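Local coordinates for protein lytic chitin monooxygenase (Enterococcus faecalis, PDB 4A02) that oxidatively cleaves glycosidic bonds of crystalline alpha- and beta-chitin with the help of a copper ion, working in synergy with a chitinase, at residues Ser9-Gly14 with Phe157-Asp162; Gln61-Trp66 with Asn101-Leu106; Tyr93-Asn98 with His142-Val147. All blocks are in the same frame, centred on the assembly; numbering follows the deposited sequence.

Interaction 1: Ser9-Gly14 with Phe157-Asp162; sequences SRAFFG and FYQAID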
loop_
_atom_site.group_PDB
_atom_site.type_symbol
_atom_site.label_atom_id
_atom_site.label_comp_id
_atom_site.label_asym_id
_atom_site.label_seq_id
_atom_site.Cartn_x
_atom_site.Cartn_y
_atom_site.Cartn_z
ATOM N N SER A 9 6.539 0.515 1.587
ATOM C CA SER A 9 5.279 0.087 2.170
ATOM C C SER A 9 5.503 -0.523 3.538
ATOM O O SER A 9 6.611 -0.826 3.981
ATOM C CB SER A 9 4.552 -0.887 1.285
ATOM O OG SER A 9 5.162 -2.175 1.378
ATOM N N ARG A 10 4.386 -0.738 4.239
ATOM C CA ARG A 10 4.441 -1.298 5.582
ATOM C C ARG A 10 5.062 -2.693 5.540
ATOM O O ARG A 10 5.930 -3.054 6.346
ATOM C CB ARG A 10 3.048 -1.264 6.174
ATOM C CG ARG A 10 2.964 -1.710 7.623
ATOM C CD ARG A 10 1.535 -1.766 8.103
ATOM N NE ARG A 10 0.966 -0.418 8.206
ATOM C CZ ARG A 10 -0.296 -0.194 8.535
ATOM N NH1 ARG A 10 -1.118 -1.198 8.727
ATOM N NH2 ARG A 10 -0.744 1.055 8.627
ATOM N N ALA A 11 4.592 -3.495 4.573
ATOM C CA ALA A 11 5.152 -4.829 4.340
ATOM C C ALA A 11 6.599 -4.758 3.922
ATOM O O ALA A 11 7.455 -5.517 4.427
ATOM C CB ALA A 11 4.289 -5.537 3.295
ATOM N N PHE A 12 6.911 -3.882 2.957
ATOM C CA PHE A 12 8.293 -3.730 2.492
ATOM C C PHE A 12 9.240 -3.467 3.634
ATOM O O PHE A 12 10.272 -4.138 3.788
ATOM C CB PHE A 12 8.331 -2.593 1.482
ATOM C CG PHE A 12 9.701 -2.155 1.038
ATOM C CD1 PHE A 12 10.392 -2.873 0.052
ATOM C CD2 PHE A 12 10.289 -1.016 1.544
ATOM C CE1 PHE A 12 11.597 -2.419 -0.427
ATOM C CE2 PHE A 12 11.519 -0.559 1.052
ATOM C CZ PHE A 12 12.146 -1.272 0.070
ATOM N N PHE A 13 8.918 -2.476 4.491
ATOM C CA PHE A 13 9.794 -2.124 5.595
ATOM C C PHE A 13 9.890 -3.228 6.643
ATOM O O PHE A 13 10.838 -3.219 7.431
ATOM C CB PHE A 13 9.386 -0.825 6.224
ATOM C CG PHE A 13 9.881 0.430 5.520
ATOM C CD1 PHE A 13 11.137 0.554 5.007
ATOM C CD2 PHE A 13 9.047 1.519 5.396
ATOM C CE1 PHE A 13 11.623 1.730 4.441
ATOM C CE2 PHE A 13 9.555 2.714 4.836
ATOM C CZ PHE A 13 10.804 2.787 4.383
ATOM N N GLY A 14 8.939 -4.157 6.691
ATOM C CA GLY A 14 9.061 -5.288 7.596
ATOM C C GLY A 14 9.871 -6.447 7.054
ATOM O O GLY A 14 10.020 -7.435 7.777
ATOM N N PHE A 157 -2.905 -6.830 -5.835
ATOM C CA PHE A 157 -1.929 -6.750 -4.752
ATOM C C PHE A 157 -2.118 -5.444 -4.014
ATOM O O PHE A 157 -2.203 -4.375 -4.627
ATOM C CB PHE A 157 -0.488 -6.892 -5.291
ATOM C CG PHE A 157 -0.232 -8.288 -5.759
ATOM C CD1 PHE A 157 -0.714 -8.722 -6.998
ATOM C CD2 PHE A 157 0.407 -9.233 -4.954
ATOM C CE1 PHE A 157 -0.585 -10.034 -7.390
ATOM C CE2 PHE A 157 0.544 -10.534 -5.329
ATOM C CZ PHE A 157 0.022 -10.959 -6.536
ATOM N N TYR A 158 -2.222 -5.536 -2.686
ATOM C CA TYR A 158 -2.655 -4.438 -1.837
ATOM C C TYR A 158 -1.536 -4.020 -0.916
ATOM O O TYR A 158 -0.958 -4.843 -0.211
ATOM C CB TYR A 158 -3.858 -4.896 -1.006
ATOM C CG TYR A 158 -5.124 -5.190 -1.811
ATOM C CD1 TYR A 158 -5.365 -6.432 -2.361
ATOM C CD2 TYR A 158 -6.082 -4.177 -1.998
ATOM C CE1 TYR A 158 -6.529 -6.666 -3.088
ATOM C CE2 TYR A 158 -7.240 -4.417 -2.688
ATOM C CZ TYR A 158 -7.466 -5.675 -3.237
ATOM O OH TYR A 158 -8.649 -5.850 -3.932
ATOM N N GLN A 159 -1.232 -2.716 -0.932
ATOM C CA GLN A 159 -0.061 -2.172 -0.231
ATOM C C GLN A 159 -0.437 -0.935 0.577
ATOM O O GLN A 159 -0.583 0.163 0.051
ATOM C CB GLN A 159 1.021 -1.836 -1.252
ATOM C CG GLN A 159 1.621 -3.074 -1.887
ATOM C CD GLN A 159 2.628 -3.734 -0.961
ATOM O OE1 GLN A 159 3.656 -3.123 -0.660
ATOM N NE2 GLN A 159 2.374 -4.947 -0.524
ATOM N N ALA A 160 -0.540 -1.132 1.902
ATOM C CA ALA A 160 -0.626 -0.012 2.828
ATOM C C ALA A 160 0.750 0.595 3.051
ATOM O O ALA A 160 1.730 -0.135 3.245
ATOM C CB ALA A 160 -1.194 -0.502 4.163
ATOM N N ILE A 161 0.803 1.922 3.042
ATOM C CA ILE A 161 2.055 2.696 3.143
ATOM C C ILE A 161 1.848 3.777 4.178
ATOM O O ILE A 161 0.934 4.604 4.056
ATOM C CB ILE A 161 2.372 3.324 1.775
ATOM C CG1 ILE A 161 2.473 2.295 0.637
ATOM C CG2 ILE A 161 3.638 4.179 1.855
ATOM C CD1 ILE A 161 1.899 2.775 -0.631
ATOM N N ASP A 162 2.661 3.780 5.234
ATOM C CA ASP A 162 2.580 4.766 6.301
ATOM C C ASP A 162 3.456 5.979 5.973
ATOM O O ASP A 162 4.653 5.809 5.695
ATOM C CB ASP A 162 3.066 4.136 7.607
ATOM C CG ASP A 162 2.225 2.961 8.024
ATOM O OD1 ASP A 162 1.083 3.215 8.520
ATOM O OD2 ASP A 162 2.671 1.805 7.863
HETATM O O HOH W 1 2.163 -2.934 3.019
#

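Interaction 2: Gln61-Trp66 with Asn101-Leu106; sequences QTATRW and NPNQPL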
loop_
_atom_site.group_PDB
_atom_site.type_symbol
_atom_site.label_atom_id
_atom_site.label_comp_id
_atom_site.label_asym_id
_atom_site.label_seq_id
_atom_site.Cartn_x
_atom_site.Cartn_y
_atom_site.Cartn_z
ATOM N N GLN A 61 -2.915 -1.463 14.396
ATOM C CA GLN A 61 -2.982 -0.030 14.110
ATOM C C GLN A 61 -2.945 0.756 15.417
ATOM O O GLN A 61 -3.903 0.751 16.193
ATOM C CB GLN A 61 -4.248 0.289 13.307
ATOM C CG GLN A 61 -4.294 1.699 12.756
ATOM C CD GLN A 61 -3.085 2.058 11.929
ATOM O OE1 GLN A 61 -2.862 1.462 10.868
ATOM N NE2 GLN A 61 -2.298 3.036 12.366
ATOM N N THR A 62 -1.806 1.393 15.653
ATOM C CA THR A 62 -1.637 2.365 16.721
ATOM C C THR A 62 -0.859 3.526 16.135
ATOM O O THR A 62 -0.235 3.412 15.081
ATOM C CB THR A 62 -0.908 1.833 17.981
ATOM O OG1 THR A 62 0.474 1.823 17.668
ATOM C CG2 THR A 62 -1.356 0.448 18.371
ATOM N N ALA A 63 -0.828 4.638 16.875
ATOM C CA ALA A 63 -0.078 5.791 16.397
ATOM C C ALA A 63 1.409 5.563 16.336
ATOM O O ALA A 63 2.105 6.303 15.607
ATOM C CB ALA A 63 -0.361 6.984 17.346
ATOM N N THR A 64 1.952 4.619 17.041
ATOM C CA THR A 64 3.378 4.363 17.117
ATOM C C THR A 64 3.795 3.010 16.520
ATOM O O THR A 64 4.992 2.701 16.526
ATOM C CB THR A 64 3.900 4.475 18.540
ATOM O OG1 THR A 64 3.251 3.549 19.363
ATOM C CG2 THR A 64 3.644 5.904 19.052
ATOM N N ARG A 65 2.879 2.219 15.990
ATOM C CA ARG A 65 3.190 0.873 15.577
ATOM C C ARG A 65 4.160 0.803 14.397
ATOM O O ARG A 65 4.940 -0.137 14.305
ATOM C CB ARG A 65 1.890 0.145 15.218
ATOM C CG ARG A 65 1.977 -1.324 14.904
ATOM C CD ARG A 65 2.348 -2.184 16.122
ATOM N NE ARG A 65 2.252 -3.608 15.776
ATOM C CZ ARG A 65 3.147 -4.239 15.017
ATOM N NH1 ARG A 65 4.289 -3.673 14.724
ATOM N NH2 ARG A 65 2.883 -5.425 14.635
ATOM N N TRP A 66 4.029 1.737 13.452
ATOM C CA TRP A 66 4.645 1.619 12.151
ATOM C C TRP A 66 5.551 2.794 11.852
ATOM O O TRP A 66 5.302 3.938 12.249
ATOM C CB TRP A 66 3.555 1.540 11.059
ATOM C CG TRP A 66 2.549 0.493 11.282
ATOM C CD1 TRP A 66 1.215 0.635 11.486
ATOM C CD2 TRP A 66 2.782 -0.949 11.343
ATOM N NE1 TRP A 66 0.587 -0.574 11.657
ATOM C CE2 TRP A 66 1.543 -1.566 11.572
ATOM C CE3 TRP A 66 3.937 -1.749 11.242
ATOM C CZ2 TRP A 66 1.403 -2.951 11.683
ATOM C CZ3 TRP A 66 3.788 -3.102 11.350
ATOM C CH2 TRP A 66 2.554 -3.691 11.571
ATOM N N ASN A 101 -8.523 7.884 12.603
ATOM C CA ASN A 101 -8.060 7.505 13.942
ATOM C C ASN A 101 -6.906 6.494 13.827
ATOM O O ASN A 101 -7.136 5.347 13.403
ATOM C CB ASN A 101 -9.226 6.906 14.735
ATOM C CG ASN A 101 -8.869 6.756 16.171
ATOM O OD1 ASN A 101 -7.761 6.367 16.524
ATOM N ND2 ASN A 101 -9.841 7.001 17.029
ATOM N N PRO A 102 -5.686 6.880 14.181
ATOM C CA PRO A 102 -4.545 6.014 13.985
ATOM C C PRO A 102 -4.438 4.893 14.995
ATOM O O PRO A 102 -3.507 4.092 14.925
ATOM C CB PRO A 102 -3.361 6.983 14.107
ATOM C CG PRO A 102 -3.859 7.975 15.138
ATOM C CD PRO A 102 -5.287 8.185 14.751
ATOM N N ASN A 103 -5.382 4.824 15.950
ATOM C CA ASN A 103 -5.481 3.793 16.947
ATOM C C ASN A 103 -6.660 2.856 16.755
ATOM O O ASN A 103 -6.982 2.102 17.677
ATOM C CB ASN A 103 -5.481 4.411 18.349
ATOM C CG ASN A 103 -4.188 5.129 18.613
ATOM O OD1 ASN A 103 -3.124 4.498 18.616
ATOM N ND2 ASN A 103 -4.208 6.446 18.850
ATOM N N GLN A 104 -7.275 2.855 15.586
ATOM C CA GLN A 104 -8.393 2.012 15.303
ATOM C C GLN A 104 -8.163 1.290 13.964
ATOM O O GLN A 104 -7.418 1.785 13.110
ATOM C CB GLN A 104 -9.697 2.802 15.201
ATOM C CG GLN A 104 -10.147 3.374 16.514
ATOM C CD GLN A 104 -11.408 4.175 16.443
ATOM O OE1 GLN A 104 -11.856 4.648 15.364
ATOM N NE2 GLN A 104 -12.070 4.365 17.552
ATOM N N PRO A 105 -8.836 0.170 13.749
ATOM C CA PRO A 105 -8.644 -0.571 12.504
ATOM C C PRO A 105 -8.970 0.299 11.277
ATOM O O PRO A 105 -9.887 1.125 11.266
ATOM C CB PRO A 105 -9.633 -1.746 12.669
ATOM C CG PRO A 105 -9.758 -1.928 14.137
ATOM C CD PRO A 105 -9.769 -0.523 14.701
ATOM N N LEU A 106 -8.232 0.055 10.193
ATOM C CA LEU A 106 -8.413 0.778 8.961
ATOM C C LEU A 106 -9.733 0.430 8.291
ATOM O O LEU A 106 -10.101 -0.707 8.143
ATOM C CB LEU A 106 -7.275 0.508 7.987
ATOM C CG LEU A 106 -5.900 0.978 8.415
ATOM C CD1 LEU A 106 -4.839 0.492 7.423
ATOM C CD2 LEU A 106 -5.805 2.490 8.571
#

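Interaction 3: Tyr93-Asn98 with His142-Val147; sequences YYITKN and HVIYAV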
loop_
_atom_site.group_PDB
_atom_site.type_symbol
_atom_site.label_atom_id
_atom_site.label_comp_id
_atom_site.label_asym_id
_atom_site.label_seq_id
_atom_site.Cartn_x
_atom_site.Cartn_y
_atom_site.Cartn_z
ATOM N N TYR A 93 -4.972 4.309 -6.133
ATOM C CA TYR A 93 -4.386 4.857 -4.922
ATOM C C TYR A 93 -5.421 5.618 -4.135
ATOM O O TYR A 93 -6.196 6.408 -4.696
ATOM C CB TYR A 93 -3.220 5.774 -5.256
ATOM C CG TYR A 93 -2.081 5.095 -5.954
ATOM C CD1 TYR A 93 -2.076 4.913 -7.337
ATOM C CD2 TYR A 93 -1.003 4.582 -5.253
ATOM C CE1 TYR A 93 -1.024 4.283 -7.955
ATOM C CE2 TYR A 93 0.034 3.956 -5.880
ATOM C CZ TYR A 93 0.039 3.802 -7.248
ATOM O OH TYR A 93 1.122 3.160 -7.793
ATOM N N TYR A 94 -5.389 5.405 -2.818
ATOM C CA TYR A 94 -6.254 6.035 -1.834
ATOM C C TYR A 94 -5.415 6.625 -0.733
ATOM O O TYR A 94 -4.306 6.120 -0.484
ATOM C CB TYR A 94 -7.221 4.981 -1.248
ATOM C CG TYR A 94 -7.999 4.180 -2.241
ATOM C CD1 TYR A 94 -7.394 3.073 -2.886
ATOM C CD2 TYR A 94 -9.304 4.463 -2.571
ATOM C CE1 TYR A 94 -8.085 2.308 -3.798
ATOM C CE2 TYR A 94 -10.003 3.686 -3.524
ATOM C CZ TYR A 94 -9.342 2.604 -4.131
ATOM O OH TYR A 94 -10.054 1.862 -5.066
ATOM N N ILE A 95 -5.921 7.616 0.010
ATOM C CA ILE A 95 -5.230 8.112 1.163
ATOM C C ILE A 95 -6.246 8.463 2.250
ATOM O O ILE A 95 -7.331 9.005 1.959
ATOM C CB ILE A 95 -4.291 9.288 0.852
ATOM C CG1 ILE A 95 -3.377 9.607 2.024
ATOM C CG2 ILE A 95 -5.051 10.512 0.383
ATOM C CD1 ILE A 95 -2.311 10.627 1.686
ATOM N N THR A 96 -5.902 8.192 3.496
ATOM C CA THR A 96 -6.723 8.569 4.614
ATOM C C THR A 96 -7.033 10.055 4.606
ATOM O O THR A 96 -6.215 10.878 4.185
ATOM C CB THR A 96 -6.007 8.197 5.951
ATOM O OG1 THR A 96 -4.637 8.569 5.879
ATOM C CG2 THR A 96 -6.083 6.721 6.236
ATOM N N LYS A 97 -8.216 10.394 5.104
ATOM C CA LYS A 97 -8.634 11.761 5.370
ATOM C C LYS A 97 -7.984 12.271 6.639
ATOM O O LYS A 97 -7.784 11.529 7.607
ATOM C CB LYS A 97 -10.168 11.797 5.501
ATOM C CG LYS A 97 -10.878 11.305 4.278
ATOM C CD LYS A 97 -12.342 11.025 4.546
ATOM C CE LYS A 97 -13.091 12.134 4.210
ATOM N NZ LYS A 97 -13.621 12.199 2.842
ATOM N N ASN A 98 -7.729 13.598 6.685
ATOM C CA ASN A 98 -7.335 14.184 7.961
ATOM C C ASN A 98 -8.359 13.826 9.021
ATOM O O ASN A 98 -9.574 13.892 8.790
ATOM C CB ASN A 98 -7.236 15.713 7.871
ATOM C CG ASN A 98 -6.006 16.235 7.207
ATOM O OD1 ASN A 98 -4.959 15.550 7.089
ATOM N ND2 ASN A 98 -6.074 17.480 6.810
ATOM N N HIS A 142 -0.575 9.601 7.896
ATOM C CA HIS A 142 -1.552 9.127 6.951
ATOM C C HIS A 142 -1.140 7.765 6.440
ATOM O O HIS A 142 0.016 7.355 6.535
ATOM C CB HIS A 142 -1.700 10.114 5.765
ATOM C CG HIS A 142 -2.534 11.303 6.178
ATOM N ND1 HIS A 142 -3.905 11.136 6.289
ATOM C CD2 HIS A 142 -2.193 12.545 6.597
ATOM C CE1 HIS A 142 -4.350 12.281 6.716
ATOM N NE2 HIS A 142 -3.369 13.151 6.918
ATOM N N VAL A 143 -2.140 7.052 5.877
ATOM C CA VAL A 143 -1.911 5.801 5.189
ATOM C C VAL A 143 -2.339 5.970 3.753
ATOM O O VAL A 143 -3.480 6.340 3.468
ATOM C CB VAL A 143 -2.634 4.622 5.875
ATOM C CG1 VAL A 143 -2.458 3.328 5.080
ATOM C CG2 VAL A 143 -2.134 4.437 7.298
ATOM N N ILE A 144 -1.413 5.677 2.832
ATOM C CA ILE A 144 -1.710 5.520 1.417
ATOM C C ILE A 144 -1.983 4.052 1.172
ATOM O O ILE A 144 -1.268 3.190 1.655
ATOM C CB ILE A 144 -0.550 6.034 0.548
ATOM C CG1 ILE A 144 -0.274 7.516 0.785
ATOM C CG2 ILE A 144 -0.777 5.726 -0.924
ATOM C CD1 ILE A 144 1.031 7.986 0.218
ATOM N N TYR A 145 -3.037 3.761 0.396
ATOM C CA TYR A 145 -3.388 2.398 0.047
ATOM C C TYR A 145 -3.266 2.269 -1.471
ATOM O O TYR A 145 -3.971 2.945 -2.199
ATOM C CB TYR A 145 -4.770 2.039 0.502
ATOM C CG TYR A 145 -5.097 0.579 0.596
ATOM C CD1 TYR A 145 -4.284 -0.281 1.309
ATOM C CD2 TYR A 145 -6.266 0.074 0.046
ATOM C CE1 TYR A 145 -4.605 -1.646 1.436
ATOM C CE2 TYR A 145 -6.620 -1.264 0.225
ATOM C CZ TYR A 145 -5.792 -2.113 0.918
ATOM O OH TYR A 145 -6.187 -3.404 1.096
ATOM N N ALA A 146 -2.324 1.448 -1.899
ATOM C CA ALA A 146 -1.977 1.276 -3.310
ATOM C C ALA A 146 -2.414 -0.114 -3.746
ATOM O O ALA A 146 -2.149 -1.092 -3.062
ATOM C CB ALA A 146 -0.487 1.443 -3.475
ATOM N N VAL A 147 -3.078 -0.186 -4.908
ATOM C CA VAL A 147 -3.694 -1.431 -5.357
ATOM C C VAL A 147 -3.327 -1.698 -6.800
ATOM O O VAL A 147 -3.710 -0.949 -7.717
ATOM C CB VAL A 147 -5.238 -1.340 -5.230
ATOM C CG1 VAL A 147 -5.846 -2.701 -5.600
ATOM C CG2 VAL A 147 -5.641 -0.929 -3.837
#

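Interaction 1: Ser9-Gly14 with Phe157-Asp162
The guanidinium of Arg-10 and the carboxylate of Asp-162 lie nearly in one plane, 10° apart, and meet edge to edge, with Ala-160 CB over one face of the guanidinium and the Trp-66 ring over the other, a cation-pi contact. The grip is side-on: Arg-10 NE donates to Asp-162 OD2 (2.8 Å) and Arg-10 NH2 to Asp-162 OD1 (2.8 Å), each oxygen using its syn lone pair. With CG anti to the backbone N (chi1 -175°) the chain runs out extended, then bends at chi3, which turns the NE/NH2 edge to the carboxylate. A long side chain with five N-H donors suits a buried place with several acceptors, since NH1 also donates a hydrogen bond to Leu-58 O; Tyr-141 OH bonds to Asp-162 OD1.

The fold joins here the short helical turn 10-13 to strand 155-165 of the beta sandwich characteristic of lytic polysaccharide monooxygenases. Ser-9 is the N-cap: its OG accepts from Phe-12 N (2.9 Å) and donates to Gln-159 OE1 (2.7 Å), a dual role suited to a small hydroxyl. That same amide oxygen accepts from Val-4 N. Arg-10 N donates almost straight to Ala-160 O (2.9 Å, 174°), and a water links this carbonyl to Ala-11 N.

Interaction 2: Gln61-Trp66 with Asn101-Leu106
Gln-61 and Ala-63 supply the two hydrogen bonds that join these loops. From Gln-61, NE2 donates to Pro-102 O at 3.0 Å; the acceptor lies in the plane of the glutamine amide, whereas the donor is tilted 29° from the plane of the proline carbonyl. The chain leaves the backbone with CG anti to N (chi1 -170°) and then bends at chi2, folding the amide back beside the turn. Glutamine suits this buried place because its amide can also serve other partners: NE2 bonds to Tyr-141 OH, and OE1 accepts a weak bond from Arg-10 NH2.

The second bond runs from Ala-63 N to Asn-103 OD1, 2.9 Å long, and it is bent, with the donor standing above the carbonyl plane. The same oxygen lies 3.2 Å from Thr-62 CA, so the short asparagine side chain rests against the opposing backbone. Asn-103 CA in turn makes a CH···O contact with Gln-61 O.

Gln-61 CG comes close to Gln-104 O, 3.1 Å away. Gln-61 OE1 lies beside the branched end of Leu-106, the two side chains crossing at about a right angle. Near the surface, the methyl of Ala-63 meets CG of Pro-102 at 4.3 Å, a light apolar contact between a small side chain and a rigid ring.

Each loop is shaped by its own side chains: Thr-62 OG1 accepts from Thr-64 N in an ST turn, while Asn-101 OD1 accepts from Asn-103 N in an Asx turn overlapping the type I beta turn 101-104. The contact thus joins, through these turns, two inter-strand loops of the lytic polysaccharide monooxygenase sandwich, 36-38 to 69-71 and 88-96 to 111-120, away from the copper site.

Interaction 3: Tyr93-Asn98 with His142-Val147
Backbone hydrogen bonds pair Tyr-94 with Tyr-145 in both directions, Tyr-94 N to Tyr-145 O at 2.9 Å and Tyr-145 N to Tyr-94 O at 2.8 Å, within an antiparallel ladder whose short strand axes lie at 164°. Thr-96 N continues it by donating to Val-143 O. On either side of the tyrosine pair, Tyr-93 with Ala-146 and Ile-95 with Ile-144 form non-hydrogen-bonded pairs, and Tyr-93 CA and Ile-95 CA approach carbonyl oxygens in CH···O contacts.

Polar side chains extend the pairing beyond the regular ladder. Thr-96 OG1, set between the backbone N and the carbonyl carbon (chi1 44°), accepts from Val-143 N at 2.9 Å and is hydrogen-bonded to His-142 ND1 at 2.7 Å. Across the imidazole, His-142 NE2 donates to Asn-98 OD1 (2.9 Å) in a bent bond; this oxygen also accepts from Lys-139 N.

Apolar contacts differ on the two faces. Ile-95 CD1 meets Ile-144 CG1 at 3.8 Å and Tyr-93 CE2 lies 3.5 Å from Ala-146 CB, the small alanine accommodating the large ring on the side turned to strand 74-82. On the other face, the edge of the Tyr-94 ring meets Val-147 CG2, beta-branched valine suiting an extended strand.

Bonds at both ring nitrogens probably hold the His-142 ring in one orientation, and Thr-96 OG1 stands in for a backbone carbonyl as acceptor where the ladder ends.

Overall arrangement
Starting near the N terminus, segment 9-14 waits for almost the whole chain before strand 155-165 returns to it, so interaction 1 closes the longest loop and encloses the other two contacts. Within that loop, 61-66 comes first, then 93-98, followed by 101-106, which closes interaction 2, and by 142-147, which closes interaction 3; these two therefore cross. Interaction 3 ties neighbouring strands of the larger sheet, and strand 142-150 then pairs with 155-165, with Ile-161 N facing Ile-144 O, to join it to interaction 1. Interaction 2 links peripheral loops and meets interaction 1 where Trp-66 packs against Asp-162.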